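Local coordinates for protein integral membrane indolylacetylinositol arabinosyltransferase EmbB (Mycolicibacterium smegmatis MC2 155, PDB 7BVC) that probably polymerises arabinose into the arabinan of cell-wall arabinogalactan as a membrane-bound arabinosyltransferase, and here holds the drug ethambutol, at residues Asn282-Gln291 against Leu969-Ala977; Asn304-Asp314 against Ala491-Pro500. All coordinates share one frame; numbering follows the deposited sequence.

Contact 1. Residues Asn282-Gln291 against Leu969-Ala977. With 95E (Ethambutol), chain I.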
loop_
_atom_site.group_PDB
_atom_site.type_symbol
_atom_site.label_atom_id
_atom_site.label_comp_id
_atom_site.label_asym_id
_atom_site.label_seq_id
_atom_site.Cartn_x
_atom_site.Cartn_y
_atom_site.Cartn_z
ATOM N N ASN B 282 22.234 -10.084 7.348
ATOM C CA ASN B 282 21.549 -11.327 7.027
ATOM C C ASN B 282 20.185 -11.017 6.421
ATOM O O ASN B 282 19.756 -9.864 6.352
ATOM C CB ASN B 282 21.405 -12.206 8.272
ATOM C CG ASN B 282 22.738 -12.591 8.868
ATOM O OD1 ASN B 282 23.749 -12.654 8.172
ATOM N ND2 ASN B 282 22.748 -12.857 10.168
ATOM N N SER B 283 19.497 -12.066 5.982
ATOM C CA SER B 283 18.160 -11.923 5.424
ATOM C C SER B 283 17.156 -11.745 6.562
ATOM O O SER B 283 17.520 -11.645 7.736
ATOM C CB SER B 283 17.820 -13.123 4.544
ATOM O OG SER B 283 18.664 -13.181 3.407
ATOM N N SER B 284 15.871 -11.707 6.221
ATOM C CA SER B 284 14.816 -11.597 7.219
ATOM C C SER B 284 14.256 -12.942 7.654
ATOM O O SER B 284 13.897 -13.100 8.824
ATOM C CB SER B 284 13.672 -10.727 6.687
ATOM O OG SER B 284 13.037 -11.341 5.582
ATOM N N ASP B 285 14.172 -13.912 6.750
ATOM C CA ASP B 285 13.642 -15.236 7.071
ATOM C C ASP B 285 14.773 -16.223 7.360
ATOM O O ASP B 285 14.916 -17.256 6.710
ATOM C CB ASP B 285 12.753 -15.730 5.936
ATOM C CG ASP B 285 11.483 -14.927 5.808
ATOM O OD1 ASP B 285 11.005 -14.402 6.833
ATOM O OD2 ASP B 285 10.960 -14.815 4.684
ATOM N N ASP B 286 15.587 -15.888 8.356
ATOM C CA ASP B 286 16.616 -16.795 8.846
ATOM C C ASP B 286 16.169 -17.572 10.073
ATOM O O ASP B 286 16.363 -18.789 10.136
ATOM C CB ASP B 286 17.895 -16.026 9.181
ATOM C CG ASP B 286 18.507 -15.362 7.974
ATOM O OD1 ASP B 286 17.838 -15.306 6.922
ATOM O OD2 ASP B 286 19.662 -14.905 8.075
ATOM N N GLY B 287 15.576 -16.888 11.051
ATOM C CA GLY B 287 15.023 -17.591 12.194
ATOM C C GLY B 287 13.886 -18.511 11.806
ATOM O O GLY B 287 13.735 -19.598 12.365
ATOM N N TYR B 288 13.120 -18.093 10.792
ATOM C CA TYR B 288 11.971 -18.893 10.290
ATOM C C TYR B 288 12.465 -20.258 9.788
ATOM O O TYR B 288 11.864 -21.284 10.166
ATOM C CB TYR B 288 11.231 -18.131 9.186
ATOM C CG TYR B 288 9.832 -18.621 8.911
ATOM C CD1 TYR B 288 8.727 -17.949 9.405
ATOM C CD2 TYR B 288 9.609 -19.759 8.152
ATOM C CE1 TYR B 288 7.438 -18.392 9.157
ATOM C CE2 TYR B 288 8.327 -20.217 7.894
ATOM C CZ TYR B 288 7.238 -19.531 8.398
ATOM O OH TYR B 288 5.973 -19.975 8.147
ATOM N N ILE B 289 13.519 -20.264 8.965
ATOM C CA ILE B 289 14.063 -21.501 8.419
ATOM C C ILE B 289 14.848 -22.271 9.473
ATOM O O ILE B 289 14.829 -23.508 9.489
ATOM C CB ILE B 289 14.923 -21.190 7.183
ATOM C CG1 ILE B 289 14.079 -20.481 6.126
ATOM C CG2 ILE B 289 15.531 -22.456 6.611
ATOM C CD1 ILE B 289 14.804 -20.236 4.834
ATOM N N LEU B 290 15.536 -21.570 10.376
ATOM C CA LEU B 290 16.285 -22.267 11.417
ATOM C C LEU B 290 15.355 -23.040 12.342
ATOM O O LEU B 290 15.637 -24.189 12.700
ATOM C CB LEU B 290 17.132 -21.278 12.214
ATOM C CG LEU B 290 18.225 -21.928 13.060
ATOM C CD1 LEU B 290 19.210 -22.663 12.174
ATOM C CD2 LEU B 290 18.936 -20.898 13.913
ATOM N N GLN B 291 14.234 -22.431 12.736
ATOM C CA GLN B 291 13.283 -23.137 13.585
ATOM C C GLN B 291 12.555 -24.227 12.815
ATOM O O GLN B 291 12.179 -25.247 13.402
ATOM C CB GLN B 291 12.282 -22.158 14.196
ATOM C CG GLN B 291 12.921 -21.019 14.968
ATOM C CD GLN B 291 13.912 -21.500 16.002
ATOM O OE1 GLN B 291 15.058 -21.058 16.034
ATOM N NE2 GLN B 291 13.472 -22.410 16.858
ATOM N N LEU B 969 9.126 -20.371 23.122
ATOM C CA LEU B 969 8.430 -19.989 21.900
ATOM C C LEU B 969 9.107 -18.746 21.335
ATOM O O LEU B 969 8.923 -17.640 21.851
ATOM C CB LEU B 969 6.951 -19.737 22.177
ATOM C CG LEU B 969 5.971 -19.831 21.006
ATOM C CD1 LEU B 969 4.594 -20.202 21.512
ATOM C CD2 LEU B 969 5.908 -18.530 20.228
ATOM N N MET B 970 9.895 -18.927 20.284
ATOM C CA MET B 970 10.582 -17.826 19.625
ATOM C C MET B 970 9.794 -17.425 18.388
ATOM O O MET B 970 9.394 -18.287 17.600
ATOM C CB MET B 970 12.005 -18.224 19.239
ATOM C CG MET B 970 12.998 -18.167 20.382
ATOM S SD MET B 970 14.617 -18.806 19.924
ATOM C CE MET B 970 14.425 -20.534 20.331
ATOM N N ASP B 971 9.563 -16.124 18.219
ATOM C CA ASP B 971 8.909 -15.666 17.008
ATOM C C ASP B 971 9.794 -15.963 15.797
ATOM O O ASP B 971 10.990 -16.234 15.918
ATOM C CB ASP B 971 8.596 -14.174 17.102
ATOM C CG ASP B 971 7.380 -13.889 17.962
ATOM O OD1 ASP B 971 7.027 -14.747 18.797
ATOM O OD2 ASP B 971 6.774 -12.810 17.803
ATOM N N TRP B 972 9.191 -15.911 14.612
ATOM C CA TRP B 972 9.906 -16.312 13.406
ATOM C C TRP B 972 11.000 -15.335 13.005
ATOM O O TRP B 972 11.716 -15.601 12.035
ATOM C CB TRP B 972 8.927 -16.506 12.244
ATOM C CG TRP B 972 8.156 -15.288 11.857
ATOM C CD1 TRP B 972 6.884 -14.976 12.232
ATOM C CD2 TRP B 972 8.588 -14.230 10.993
ATOM N NE1 TRP B 972 6.502 -13.785 11.668
ATOM C CE2 TRP B 972 7.532 -13.307 10.903
ATOM C CE3 TRP B 972 9.770 -13.974 10.291
ATOM C CZ2 TRP B 972 7.620 -12.146 10.144
ATOM C CZ3 TRP B 972 9.855 -12.821 9.540
ATOM C CH2 TRP B 972 8.788 -11.921 9.471
ATOM N N ALA B 973 11.157 -14.224 13.721
ATOM C CA ALA B 973 12.243 -13.291 13.463
ATOM C C ALA B 973 13.467 -13.550 14.326
ATOM O O ALA B 973 14.594 -13.426 13.836
ATOM C CB ALA B 973 11.769 -11.851 13.683
ATOM N N VAL B 974 13.277 -13.906 15.595
ATOM C CA VAL B 974 14.389 -14.140 16.510
ATOM C C VAL B 974 14.818 -15.606 16.482
ATOM O O VAL B 974 14.448 -16.398 17.357
ATOM C CB VAL B 974 14.006 -13.675 17.927
ATOM C CG1 VAL B 974 13.785 -12.191 17.924
ATOM C CG2 VAL B 974 12.708 -14.320 18.382
ATOM N N GLY B 975 15.626 -15.981 15.495
ATOM C CA GLY B 975 16.120 -17.343 15.454
ATOM C C GLY B 975 17.626 -17.469 15.401
ATOM O O GLY B 975 18.195 -18.423 15.940
ATOM N N LEU B 976 18.284 -16.510 14.756
ATOM C CA LEU B 976 19.735 -16.524 14.634
ATOM C C LEU B 976 20.428 -15.752 15.743
ATOM O O LEU B 976 21.632 -15.933 15.945
ATOM C CB LEU B 976 20.160 -15.956 13.276
ATOM C CG LEU B 976 20.340 -16.952 12.132
ATOM C CD1 LEU B 976 21.046 -16.292 10.964
ATOM C CD2 LEU B 976 21.109 -18.172 12.597
ATOM N N ALA B 977 19.700 -14.897 16.460
ATOM C CA ALA B 977 20.267 -14.200 17.604
ATOM C C ALA B 977 20.249 -15.050 18.864
ATOM O O ALA B 977 20.981 -14.745 19.809
ATOM C CB ALA B 977 19.514 -12.892 17.851
HETATM C C2 95E I . 7.711 -20.123 4.422
HETATM O O12 95E I . 8.427 -11.711 4.919
HETATM C C11 95E I . 8.504 -13.102 4.777
HETATM C C10 95E I . 7.249 -13.735 5.365
HETATM C C13 95E I . 6.912 -13.077 6.693
HETATM C C14 95E I . 5.696 -12.168 6.611
HETATM N N9 95E I . 7.492 -15.141 5.612
HETATM C C8 95E I . 7.843 -15.793 4.367
HETATM C C7 95E I . 7.605 -17.296 4.456
HETATM N N6 95E I . 8.884 -17.981 4.458
HETATM C C3 95E I . 8.784 -19.258 3.781
HETATM O O1 95E I . 7.895 -21.430 3.966
HETATM C C4 95E I . 10.123 -19.979 3.884
HETATM C C5 95E I . 11.286 -19.140 3.351
#

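Contact 2. Residues Asn304-Asp314 against Ala491-Pro500. With 95E (Ethambutol), chain I.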
loop_
_atom_site.group_PDB
_atom_site.type_symbol
_atom_site.label_atom_id
_atom_site.label_comp_id
_atom_site.label_asym_id
_atom_site.label_seq_id
_atom_site.Cartn_x
_atom_site.Cartn_y
_atom_site.Cartn_z
ATOM N N ASN B 304 5.731 -26.861 8.379
ATOM C CA ASN B 304 5.759 -25.409 8.489
ATOM C C ASN B 304 5.422 -25.073 9.935
ATOM O O ASN B 304 4.305 -25.332 10.398
ATOM C CB ASN B 304 4.774 -24.761 7.522
ATOM C CG ASN B 304 5.150 -23.340 7.177
ATOM O OD1 ASN B 304 4.981 -22.427 7.983
ATOM N ND2 ASN B 304 5.661 -23.141 5.970
ATOM N N TYR B 305 6.391 -24.508 10.652
ATOM C CA TYR B 305 6.308 -24.475 12.106
ATOM C C TYR B 305 5.313 -23.433 12.599
ATOM O O TYR B 305 4.567 -23.683 13.553
ATOM C CB TYR B 305 7.697 -24.216 12.685
ATOM C CG TYR B 305 7.790 -24.361 14.180
ATOM C CD1 TYR B 305 7.399 -25.532 14.809
ATOM C CD2 TYR B 305 8.277 -23.328 14.964
ATOM C CE1 TYR B 305 7.485 -25.666 16.178
ATOM C CE2 TYR B 305 8.368 -23.454 16.331
ATOM C CZ TYR B 305 7.972 -24.624 16.932
ATOM O OH TYR B 305 8.063 -24.749 18.295
ATOM N N PHE B 306 5.274 -22.265 11.961
ATOM C CA PHE B 306 4.626 -21.094 12.533
ATOM C C PHE B 306 3.221 -20.834 12.004
ATOM O O PHE B 306 2.576 -19.891 12.469
ATOM C CB PHE B 306 5.489 -19.851 12.291
ATOM C CG PHE B 306 6.851 -19.928 12.914
ATOM C CD1 PHE B 306 7.037 -19.608 14.244
ATOM C CD2 PHE B 306 7.947 -20.313 12.165
ATOM C CE1 PHE B 306 8.287 -19.677 14.817
ATOM C CE2 PHE B 306 9.198 -20.382 12.733
ATOM C CZ PHE B 306 9.368 -20.063 14.059
ATOM N N ARG B 307 2.722 -21.630 11.064
ATOM C CA ARG B 307 1.471 -21.265 10.414
ATOM C C ARG B 307 0.892 -22.477 9.698
ATOM O O ARG B 307 1.574 -23.482 9.483
ATOM C CB ARG B 307 1.696 -20.104 9.437
ATOM C CG ARG B 307 0.456 -19.351 8.994
ATOM C CD ARG B 307 0.848 -18.228 8.053
ATOM N NE ARG B 307 -0.281 -17.688 7.303
ATOM C CZ ARG B 307 -0.950 -16.593 7.647
ATOM N NH1 ARG B 307 -1.962 -16.172 6.904
ATOM N NH2 ARG B 307 -0.606 -15.918 8.732
ATOM N N TRP B 308 -0.397 -22.370 9.360
ATOM C CA TRP B 308 -1.091 -23.303 8.469
ATOM C C TRP B 308 -1.290 -24.680 9.101
ATOM O O TRP B 308 -1.123 -25.705 8.440
ATOM C CB TRP B 308 -0.372 -23.422 7.125
ATOM C CG TRP B 308 -0.505 -22.195 6.293
ATOM C CD1 TRP B 308 -1.653 -21.517 6.018
ATOM C CD2 TRP B 308 0.548 -21.482 5.639
ATOM N NE1 TRP B 308 -1.383 -20.431 5.228
ATOM C CE2 TRP B 308 -0.036 -20.386 4.982
ATOM C CE3 TRP B 308 1.930 -21.666 5.545
ATOM C CZ2 TRP B 308 0.710 -19.479 4.237
ATOM C CZ3 TRP B 308 2.669 -20.765 4.809
ATOM C CH2 TRP B 308 2.058 -19.685 4.164
ATOM N N PHE B 309 -1.652 -24.701 10.383
ATOM C CA PHE B 309 -2.115 -25.912 11.066
ATOM C C PHE B 309 -1.110 -27.056 10.978
ATOM O O PHE B 309 -1.491 -28.228 10.982
ATOM C CB PHE B 309 -3.475 -26.360 10.528
ATOM C CG PHE B 309 -4.575 -25.367 10.764
ATOM C CD1 PHE B 309 -5.276 -25.364 11.954
ATOM C CD2 PHE B 309 -4.901 -24.435 9.798
ATOM C CE1 PHE B 309 -6.284 -24.453 12.173
ATOM C CE2 PHE B 309 -5.907 -23.522 10.016
ATOM C CZ PHE B 309 -6.599 -23.531 11.204
ATOM N N GLY B 310 0.174 -26.731 10.896
ATOM C CA GLY B 310 1.192 -27.763 10.832
ATOM C C GLY B 310 1.202 -28.552 9.541
ATOM O O GLY B 310 1.293 -29.785 9.574
ATOM N N SER B 311 1.111 -27.871 8.401
ATOM C CA SER B 311 1.172 -28.483 7.083
ATOM C C SER B 311 2.576 -28.355 6.509
ATOM O O SER B 311 3.221 -27.318 6.682
ATOM C CB SER B 311 0.172 -27.823 6.134
ATOM O OG SER B 311 0.690 -26.613 5.614
ATOM N N PRO B 312 3.082 -29.376 5.823
ATOM C CA PRO B 312 4.494 -29.364 5.418
ATOM C C PRO B 312 4.792 -28.443 4.247
ATOM O O PRO B 312 3.909 -27.733 3.757
ATOM C CB PRO B 312 4.749 -30.827 5.046
ATOM C CG PRO B 312 3.431 -31.301 4.555
ATOM C CD PRO B 312 2.405 -30.618 5.415
ATOM N N GLU B 313 6.049 -28.437 3.809
ATOM C CA GLU B 313 6.427 -27.821 2.543
ATOM C C GLU B 313 6.062 -28.791 1.428
ATOM O O GLU B 313 6.648 -29.875 1.330
ATOM C CB GLU B 313 7.917 -27.502 2.529
ATOM C CG GLU B 313 8.367 -26.635 3.690
ATOM C CD GLU B 313 7.648 -25.303 3.732
ATOM O OE1 GLU B 313 6.808 -25.112 4.634
ATOM O OE2 GLU B 313 7.922 -24.450 2.862
ATOM N N ASP B 314 5.089 -28.414 0.598
ATOM C CA ASP B 314 4.324 -29.450 -0.083
ATOM C C ASP B 314 5.172 -30.175 -1.133
ATOM O O ASP B 314 5.500 -31.349 -0.910
ATOM C CB ASP B 314 3.042 -28.845 -0.664
ATOM C CG ASP B 314 2.246 -28.089 0.369
ATOM O OD1 ASP B 314 2.406 -28.390 1.565
ATOM O OD2 ASP B 314 1.469 -27.191 -0.014
ATOM N N ALA B 491 -2.542 -29.930 1.808
ATOM C CA ALA B 491 -1.758 -28.802 2.293
ATOM C C ALA B 491 -1.820 -27.626 1.326
ATOM O O ALA B 491 -1.838 -26.465 1.751
ATOM C CB ALA B 491 -0.317 -29.237 2.533
ATOM N N THR B 492 -1.859 -27.902 0.020
ATOM C CA THR B 492 -2.028 -26.823 -0.948
ATOM C C THR B 492 -3.393 -26.166 -0.812
ATOM O O THR B 492 -3.502 -24.940 -0.912
ATOM C CB THR B 492 -1.835 -27.348 -2.368
ATOM O OG1 THR B 492 -0.564 -27.999 -2.469
ATOM C CG2 THR B 492 -1.890 -26.208 -3.367
ATOM N N ARG B 493 -4.438 -26.961 -0.575
ATOM C CA ARG B 493 -5.758 -26.401 -0.317
ATOM C C ARG B 493 -5.730 -25.479 0.894
ATOM O O ARG B 493 -6.300 -24.384 0.868
ATOM C CB ARG B 493 -6.773 -27.524 -0.111
ATOM C CG ARG B 493 -8.154 -27.039 0.284
ATOM C CD ARG B 493 -9.020 -28.184 0.774
ATOM N NE ARG B 493 -8.642 -28.616 2.117
ATOM C CZ ARG B 493 -9.206 -28.167 3.233
ATOM N NH1 ARG B 493 -10.181 -27.272 3.172
ATOM N NH2 ARG B 493 -8.798 -28.616 4.410
ATOM N N ILE B 494 -5.060 -25.907 1.965
ATOM C CA ILE B 494 -4.971 -25.079 3.169
ATOM C C ILE B 494 -4.250 -23.770 2.866
ATOM O O ILE B 494 -4.748 -22.676 3.172
ATOM C CB ILE B 494 -4.271 -25.849 4.303
ATOM C CG1 ILE B 494 -5.078 -27.083 4.693
ATOM C CG2 ILE B 494 -4.072 -24.952 5.506
ATOM C CD1 ILE B 494 -4.442 -27.887 5.794
ATOM N N ARG B 495 -3.060 -23.862 2.264
ATOM C CA ARG B 495 -2.261 -22.670 2.002
ATOM C C ARG B 495 -2.961 -21.713 1.047
ATOM O O ARG B 495 -2.771 -20.497 1.141
ATOM C CB ARG B 495 -0.898 -23.063 1.438
ATOM C CG ARG B 495 -0.028 -23.840 2.402
ATOM C CD ARG B 495 1.170 -24.434 1.689
ATOM N NE ARG B 495 2.118 -25.028 2.624
ATOM C CZ ARG B 495 3.258 -24.455 2.993
ATOM N NH1 ARG B 495 3.596 -23.271 2.504
ATOM N NH2 ARG B 495 4.062 -25.069 3.852
ATOM N N THR B 496 -3.768 -22.237 0.124
ATOM C CA THR B 496 -4.488 -21.367 -0.798
ATOM C C THR B 496 -5.705 -20.737 -0.134
ATOM O O THR B 496 -6.008 -19.564 -0.377
ATOM C CB THR B 496 -4.904 -22.154 -2.041
ATOM O OG1 THR B 496 -3.760 -22.813 -2.593
ATOM C CG2 THR B 496 -5.495 -21.225 -3.085
ATOM N N ALA B 497 -6.409 -21.492 0.711
ATOM C CA ALA B 497 -7.604 -20.961 1.351
ATOM C C ALA B 497 -7.269 -19.955 2.442
ATOM O O ALA B 497 -8.094 -19.087 2.750
ATOM C CB ALA B 497 -8.441 -22.103 1.926
ATOM N N ILE B 498 -6.081 -20.043 3.039
ATOM C CA ILE B 498 -5.702 -19.186 4.162
ATOM C C ILE B 498 -4.611 -18.194 3.770
ATOM O O ILE B 498 -4.816 -16.980 3.823
ATOM C CB ILE B 498 -5.276 -20.025 5.385
ATOM C CG1 ILE B 498 -6.491 -20.630 6.074
ATOM C CG2 ILE B 498 -4.511 -19.170 6.373
ATOM C CD1 ILE B 498 -6.133 -21.426 7.292
ATOM N N GLY B 499 -3.440 -18.693 3.376
ATOM C CA GLY B 499 -2.281 -17.861 3.245
ATOM C C GLY B 499 -2.412 -16.866 2.110
ATOM O O GLY B 499 -3.356 -16.911 1.314
ATOM N N PRO B 500 -1.456 -15.942 2.037
ATOM C CA PRO B 500 -1.435 -14.981 0.925
ATOM C C PRO B 500 -1.354 -15.705 -0.409
ATOM O O PRO B 500 -0.431 -16.481 -0.661
ATOM C CB PRO B 500 -0.176 -14.151 1.201
ATOM C CG PRO B 500 0.078 -14.314 2.662
ATOM C CD PRO B 500 -0.369 -15.701 2.999
HETATM C C2 95E I . 7.711 -20.123 4.422
HETATM O O12 95E I . 8.427 -11.711 4.919
HETATM C C11 95E I . 8.504 -13.102 4.777
HETATM C C10 95E I . 7.249 -13.735 5.365
HETATM C C13 95E I . 6.912 -13.077 6.693
HETATM C C14 95E I . 5.696 -12.168 6.611
HETATM N N9 95E I . 7.492 -15.141 5.612
HETATM C C8 95E I . 7.843 -15.793 4.367
HETATM C C7 95E I . 7.605 -17.296 4.456
HETATM N N6 95E I . 8.884 -17.981 4.458
HETATM C C3 95E I . 8.784 -19.258 3.781
HETATM O O1 95E I . 7.895 -21.430 3.966
HETATM C C4 95E I . 10.123 -19.979 3.884
HETATM C C5 95E I . 11.286 -19.140 3.351
#

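Contact 1. Residues Asn282-Gln291 against Leu969-Ala977
This contact forms one wall of the ethambutol pocket, where the GT-C family region of the chain meets the C-terminal domain. Tyr288, on helix 287-294, and Trp972, in the loop after strand 968-970, make an offset edge-to-face pair. The edge of Tyr288 is turned toward the face of the Trp972 five-membered ring, with centroids 5.7 Å apart and planes at 67°. CG of Trp972 lies between its backbone N and carbonyl carbon (chi1 61°), which swings the indole past Tyr288 to the drug. Both rings also meet ethambutol. Its N6 lies over one face of Tyr288, offset toward the rim, and its C13 lies over a face of Trp972, 3.5 Å from CH2. Asp285 turns OD2 toward C11 of ethambutol and OD1 toward Trp972 CZ3, its carboxylate plane 62° from the indole plane. OD2 of Asp285 also makes a salt bridge to Arg389, another residue of the pocket.

Next to the ring pair the backbones close up, and two glycines meet. Gly287 CA is 3.4 Å from Gly975 CA, with no side chain between the two backbones. Leu976 then reaches back to the helix, lying against Asp286 with CD1 and crossing Leu290 at about a right angle, with Leu976 CD2 3.7 Å from Leu290 CD2.

Contact 2. Residues Asn304-Asp314 against Ala491-Pro500
CG of Arg495 is anti to its carbonyl carbon (chi1 -65°) and the chain runs extended from CG to NE, which carries the guanidinium off helix 485-497 and into the loop 304-314. Glu313 is bent at chi2 (-59°), which turns its carboxylate back toward that group. The two meet through Arg495 NH2, which donates to Glu313 OE1 at 2.9 Å in a salt bridge. The acid lies near the guanidinium plane, but the nitrogen comes from above the carboxylate plane. NH2 also donates to Pro312 O at 2.7 Å, again from above the carbonyl plane. Asn304 ND2 is a second donor to Glu313 OE1, at 2.6 Å and on the syn side. Asp314 adds charge alone: its OD2 is 3.5 Å from Arg495 NE, well out of the guanidinium plane.

The indole of Trp308 lies against the arginine, its plane 36° from the guanidinium. Arg495 CG sits over the centre of the indole in a CH-pi contact, and Trp308 CE3 lies over one face of the guanidinium. On the opposite face of the indole, Arg307 NE lies offset toward the rim; the far end of Arg307 is held by Trp1012. Ile498 CG2 and Gly499 meet the indole edge, and Ile498 CD1 meets the edge of the Phe309 ring.

Glu313 OE2 is 3.2 Å from O1 of ethambutol. Arg495 probably helps, with Asn304, to position this pocket acid from the second shell, and its charge would probably favour the ionised form of Asp314.

How the contacts relate
Contacts 1 and 2 line the same ethambutol molecule, with centres 18 Å apart. Both segments of contact 2 fall in the sequence between the two segments of contact 1. Contact 1 joins the GT-C family region to the C-terminal domain, while contact 2 packs a loop on a helix within the GT-C family region. They touch directly. Tyr288 OH is 2.7 Å from Asn304 OD1, a probable hydrogen bond between two pocket residues. Phe306 packs against contact 1, with CD2 3.6 Å from Tyr288 CE1 and CZ 3.6 Å from Gln291 CB. Contact 1 lies along both halves of the drug, and contact 2 meets its O1 end. Tyr320 touches Ile289 and His580 touches Ser284, which extends the pocket from contact 1.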